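PDB 5MQO: Non-reducing end beta-L-arabinofuranosidase from Bacteroides thetaiotaomicron, which probably hydrolyses a glycosidic bond in plant pectin, as an aceric acidase of glycoside hydrolase family GH127. Local coordinates for residues A[380-385]-A[429-434]; A[604-609]-A[676-681]. One frame throughout, in Å; residues are numbered along the deposited sequence.

Contact 1. Residues A[380-385]-A[429-434]; sequences NETCAN and YTNPLR
N431 spends both N-H groups of its side-chain amide on the opposite segment. ND2 gives one to the backbone O of N380 at 2.9 Å, nearly in line with that carbonyl (C=O...N angle 173°), and the other to the hydroxyl OG1 of T382, also 2.9 Å from ND2; OG1 is bonded to F428 O as well. Both acceptors lie close to the amide plane, so the two bonds fix its rotation; a short, flat, double donor is what asparagine supplies. The reverse bond, N380 ND2 to N431 O, is weak at 3.3 Å, and N380 CB packs 3.9 Å from N431 CB. N380 has left-handed helical backbone angles, which asparagine tolerates better than most residues. Next to it E381 is the N-cap of helix 382-399, in a catalytic domain that in this family is an (alpha/alpha)6 barrel. In the first turn T382 N bonds Y429 O at 3.2 Å, tying the helix start to the loop. The E381 side chain starts away from that loop, but with CG anti to the backbone N (chi1 166°) and the chain extended beyond, OE2 comes to 2.9 Å from Y429 OH, which is hydrogen-bonded to Q365. Further out, S418 OG holds N431 OD1, and N385 ND2, bonded to S415 O, also reaches N380 O at 3.3 Å from above the carbonyl plane. The disulfide C383-C458 joins this helix to helix 458-466.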
# COMPACT_ATOMS: atom_id res chain seq x y z
N ASN A 380 5.97 3.29 -11.45
CA ASN A 380 5.29 2.61 -10.34
C ASN A 380 6.21 1.85 -9.39
O ASN A 380 6.03 0.67 -9.05
CB ASN A 380 4.24 1.70 -10.90
CG ASN A 380 3.17 2.45 -11.64
OD1 ASN A 380 2.95 3.65 -11.41
ND2 ASN A 380 2.47 1.75 -12.54
N GLU A 381 7.24 2.56 -8.98
CA GLU A 381 8.14 2.15 -7.93
C GLU A 381 7.34 1.63 -6.72
O GLU A 381 6.42 2.31 -6.24
CB GLU A 381 8.99 3.37 -7.58
CG GLU A 381 9.75 3.29 -6.30
CD GLU A 381 10.89 4.26 -6.27
OE1 GLU A 381 10.76 5.39 -6.86
OE2 GLU A 381 11.90 3.87 -5.63
N THR A 382 7.66 0.44 -6.23
CA THR A 382 6.83 -0.22 -5.22
C THR A 382 6.56 0.64 -3.97
O THR A 382 5.47 0.60 -3.42
CB THR A 382 7.41 -1.58 -4.79
OG1 THR A 382 7.68 -2.37 -5.96
CG2 THR A 382 6.45 -2.34 -3.88
N CYS A 383 7.56 1.43 -3.58
CA CYS A 383 7.48 2.27 -2.40
C CYS A 383 6.54 3.44 -2.60
O CYS A 383 5.99 3.95 -1.63
CB CYS A 383 8.88 2.79 -2.01
SG CYS A 383 10.02 1.53 -1.35
N ALA A 384 6.37 3.89 -3.84
CA ALA A 384 5.42 4.98 -4.15
C ALA A 384 4.01 4.48 -3.91
O ALA A 384 3.13 5.24 -3.47
CB ALA A 384 5.56 5.45 -5.60
N ASN A 385 3.82 3.19 -4.20
CA ASN A 385 2.52 2.56 -4.12
C ASN A 385 2.20 2.30 -2.62
O ASN A 385 1.10 2.51 -2.17
CB ASN A 385 2.52 1.28 -4.95
CG ASN A 385 3.14 1.47 -6.34
OD1 ASN A 385 3.31 2.59 -6.81
ND2 ASN A 385 3.52 0.37 -6.98
N TYR A 429 11.54 -3.60 -8.45
CA TYR A 429 11.59 -2.15 -8.28
C TYR A 429 10.41 -1.47 -9.03
O TYR A 429 9.53 -0.89 -8.39
CB TYR A 429 12.93 -1.61 -8.76
CG TYR A 429 13.24 -0.17 -8.40
CD1 TYR A 429 13.56 0.20 -7.07
CD2 TYR A 429 13.26 0.82 -9.37
CE1 TYR A 429 13.88 1.52 -6.75
CE2 TYR A 429 13.58 2.14 -9.06
CZ TYR A 429 13.89 2.49 -7.75
OH TYR A 429 14.19 3.79 -7.46
N THR A 430 10.38 -1.55 -10.38
CA THR A 430 9.23 -1.08 -11.18
C THR A 430 8.06 -2.10 -11.21
O THR A 430 8.26 -3.31 -11.15
CB THR A 430 9.64 -0.79 -12.64
OG1 THR A 430 10.35 -1.91 -13.18
CG2 THR A 430 10.49 0.42 -12.73
N ASN A 431 6.84 -1.57 -11.36
CA ASN A 431 5.62 -2.34 -11.53
C ASN A 431 4.88 -1.91 -12.81
O ASN A 431 3.83 -1.26 -12.74
CB ASN A 431 4.72 -2.15 -10.33
CG ASN A 431 5.24 -2.85 -9.13
OD1 ASN A 431 5.03 -4.05 -8.95
ND2 ASN A 431 5.95 -2.12 -8.31
N PRO A 432 5.39 -2.32 -13.98
CA PRO A 432 4.75 -1.93 -15.22
C PRO A 432 3.38 -2.59 -15.40
O PRO A 432 3.09 -3.59 -14.77
CB PRO A 432 5.74 -2.44 -16.30
CG PRO A 432 6.38 -3.62 -15.69
CD PRO A 432 6.38 -3.39 -14.19
N LEU A 433 2.56 -2.01 -16.28
CA LEU A 433 1.29 -2.61 -16.68
C LEU A 433 1.32 -3.28 -18.05
O LEU A 433 0.27 -3.61 -18.58
CB LEU A 433 0.21 -1.55 -16.66
CG LEU A 433 -0.39 -1.28 -15.27
CD1 LEU A 433 0.51 -0.36 -14.43
CD2 LEU A 433 -1.83 -0.74 -15.45
N ARG A 434 2.51 -3.44 -18.62
CA ARG A 434 2.71 -4.09 -19.92
C ARG A 434 4.19 -4.45 -20.14
O ARG A 434 5.10 -3.61 -19.90
CB ARG A 434 2.23 -3.19 -21.10
CG ARG A 434 2.25 -3.87 -22.48
CD ARG A 434 1.32 -3.26 -23.52
NE ARG A 434 -0.04 -2.97 -23.05
CZ ARG A 434 -0.84 -1.97 -23.49
NH1 ARG A 434 -0.47 -1.09 -24.44
NH2 ARG A 434 -2.05 -1.83 -22.96

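Contact 2. Residues A[604-609]-A[676-681]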
# COMPACT_ATOMS: atom_id res chain seq x y z
N LEU A 604 -9.26 -7.60 -6.96
CA LEU A 604 -8.07 -7.94 -7.73
C LEU A 604 -8.19 -7.47 -9.15
O LEU A 604 -9.15 -7.78 -9.84
CB LEU A 604 -7.82 -9.45 -7.72
CG LEU A 604 -7.55 -10.06 -6.34
CD1 LEU A 604 -7.33 -11.56 -6.46
CD2 LEU A 604 -6.36 -9.42 -5.62
N VAL A 605 -7.20 -6.72 -9.59
CA VAL A 605 -7.03 -6.39 -11.01
C VAL A 605 -6.43 -7.61 -11.65
O VAL A 605 -5.48 -8.20 -11.11
CB VAL A 605 -6.10 -5.16 -11.19
CG1 VAL A 605 -5.74 -4.92 -12.66
CG2 VAL A 605 -6.76 -3.96 -10.55
N TYR A 606 -7.00 -8.01 -12.78
CA TYR A 606 -6.47 -9.14 -13.51
C TYR A 606 -5.62 -8.67 -14.69
O TYR A 606 -5.75 -7.53 -15.16
CB TYR A 606 -7.59 -10.08 -13.96
CG TYR A 606 -7.97 -11.08 -12.90
CD1 TYR A 606 -8.76 -10.71 -11.80
CD2 TYR A 606 -7.54 -12.39 -12.98
CE1 TYR A 606 -9.09 -11.61 -10.81
CE2 TYR A 606 -7.88 -13.31 -12.01
CZ TYR A 606 -8.65 -12.92 -10.92
OH TYR A 606 -8.98 -13.82 -9.94
N CYS A 607 -4.78 -9.58 -15.15
CA CYS A 607 -3.94 -9.38 -16.34
C CYS A 607 -3.88 -10.64 -17.15
O CYS A 607 -4.36 -11.68 -16.72
CB CYS A 607 -2.52 -9.03 -15.91
SG CYS A 607 -1.63 -10.36 -15.09
N LEU A 608 -3.26 -10.52 -18.33
CA LEU A 608 -2.98 -11.63 -19.25
C LEU A 608 -1.48 -11.77 -19.50
O LEU A 608 -0.84 -10.77 -19.85
CB LEU A 608 -3.69 -11.38 -20.59
CG LEU A 608 -3.44 -12.34 -21.76
CD1 LEU A 608 -3.81 -13.78 -21.41
CD2 LEU A 608 -4.23 -11.92 -23.00
N GLU A 609 -0.93 -12.98 -19.30
CA GLU A 609 0.47 -13.33 -19.68
C GLU A 609 0.50 -14.22 -20.92
O GLU A 609 -0.45 -14.93 -21.16
CB GLU A 609 1.22 -14.06 -18.58
CG GLU A 609 1.25 -13.33 -17.28
CD GLU A 609 2.40 -13.74 -16.39
OE1 GLU A 609 2.15 -14.41 -15.37
OE2 GLU A 609 3.55 -13.38 -16.68
N LEU A 676 -6.93 -15.44 -17.68
CA LEU A 676 -6.43 -14.28 -16.92
C LEU A 676 -6.01 -14.70 -15.53
O LEU A 676 -6.66 -15.55 -14.92
CB LEU A 676 -7.49 -13.20 -16.85
CG LEU A 676 -8.03 -12.73 -18.21
CD1 LEU A 676 -8.99 -11.55 -18.07
CD2 LEU A 676 -6.90 -12.35 -19.14
N ILE A 677 -4.90 -14.14 -15.03
CA ILE A 677 -4.49 -14.35 -13.63
C ILE A 677 -4.37 -13.00 -12.93
O ILE A 677 -4.32 -11.95 -13.60
CB ILE A 677 -3.14 -15.12 -13.48
CG1 ILE A 677 -1.96 -14.32 -14.02
CG2 ILE A 677 -3.22 -16.49 -14.16
CD1 ILE A 677 -0.63 -14.79 -13.48
N PRO A 678 -4.31 -13.00 -11.59
CA PRO A 678 -4.20 -11.73 -10.90
C PRO A 678 -2.89 -11.04 -11.20
O PRO A 678 -1.86 -11.72 -11.33
CB PRO A 678 -4.25 -12.13 -9.42
CG PRO A 678 -4.96 -13.44 -9.42
CD PRO A 678 -4.41 -14.11 -10.64
N TYR A 679 -2.93 -9.73 -11.34
CA TYR A 679 -1.74 -8.96 -11.64
C TYR A 679 -0.66 -9.25 -10.65
O TYR A 679 0.46 -9.53 -11.06
CB TYR A 679 -2.05 -7.47 -11.63
CG TYR A 679 -0.89 -6.55 -11.82
CD1 TYR A 679 -0.27 -6.40 -13.07
CD2 TYR A 679 -0.44 -5.79 -10.76
CE1 TYR A 679 0.81 -5.52 -13.23
CE2 TYR A 679 0.61 -4.89 -10.91
CZ TYR A 679 1.24 -4.76 -12.14
OH TYR A 679 2.28 -3.87 -12.24
N TYR A 680 -1.00 -9.27 -9.35
CA TYR A 680 0.03 -9.42 -8.33
C TYR A 680 0.87 -10.67 -8.59
O TYR A 680 2.08 -10.65 -8.38
CB TYR A 680 -0.55 -9.44 -6.92
CG TYR A 680 -1.11 -10.77 -6.47
CD1 TYR A 680 -0.30 -11.72 -5.88
CD2 TYR A 680 -2.45 -11.08 -6.64
CE1 TYR A 680 -0.82 -12.93 -5.48
CE2 TYR A 680 -2.98 -12.30 -6.25
CZ TYR A 680 -2.15 -13.21 -5.68
OH TYR A 680 -2.67 -14.39 -5.29
N ALA A 681 0.23 -11.74 -9.05
CA ALA A 681 0.90 -13.01 -9.38
C ALA A 681 1.61 -13.06 -10.75
O ALA A 681 2.09 -14.13 -11.15
CB ALA A 681 -0.12 -14.14 -9.31
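C607 and I677 face each other as an antiparallel hydrogen-bonded pair: C607 N bonds I677 O at 2.9 Å, and I677 N returns to C607 O at 3.0 Å along a more bent path (143° at the hydrogen). Beyond them Y679 N meets V605 O almost straight, also at 3.0 Å. Between these bonds Y606 and P678 form a non-hydrogen-bonded pair, where proline, having no N-H, gives up no bond to strand 604-609. Here the packing is tight. Although the two side chains diverge at their roots, the Y606 ring, its CG lying anti to the carbonyl carbon (chi1 -86°), runs alongside the P678 ring: Y606 CD2 comes within 3.2 Å of the carbonyl carbon C of I677, P678 CA sits over one face, and the carbonyl carbon of L676 lies at the ring edge. The Y606 hydroxyl continues to V643 O; with a leucine here V643 O would probably lose the hydroxyl bonded to it and the flank of P678 part of its cover. C607 is small enough for SG to tuck in 3.7 Å from Y679 CA, while its CB faces the edge of the Y679 ring. L608 CB rests on L676 CD2 at 3.7 Å. E609 OE1, which forms a salt bridge with R685, lies 3.4 Å from I677 CD1. The L604 end is looser, though buried too: its methyls meet P678 and Y680 no closer than 4.2 Å, the distance from L604 CD1 to P678 CG. In the GH127 C-terminal domain, strand 604-609 also pairs with strands 596-601 and 690-697, while strand 670-678 continues the sheet to strand 640-651 and Y680 meets F50 of helix 50-69.

The centres of contacts 1 and 2 are 15 Å apart, yet the two meet through one side chain. Y679, bound through its backbone N in contact 2, has a ring that reaches the loop of contact 1, where Y679 OH lies 2.7 Å from P432 O, a probable hydrogen bond. The same Y679 OH packs 3.1 Å from N431 O. A tyrosine suits this bridge, being long and apolar along its length with a polar tip. Strand 690-697 is a second connection: V692 touches L433 of contact 1 as well as V605 and Y679 of contact 2. Together they join the catalytic domain to the C-terminal one, far apart in sequence.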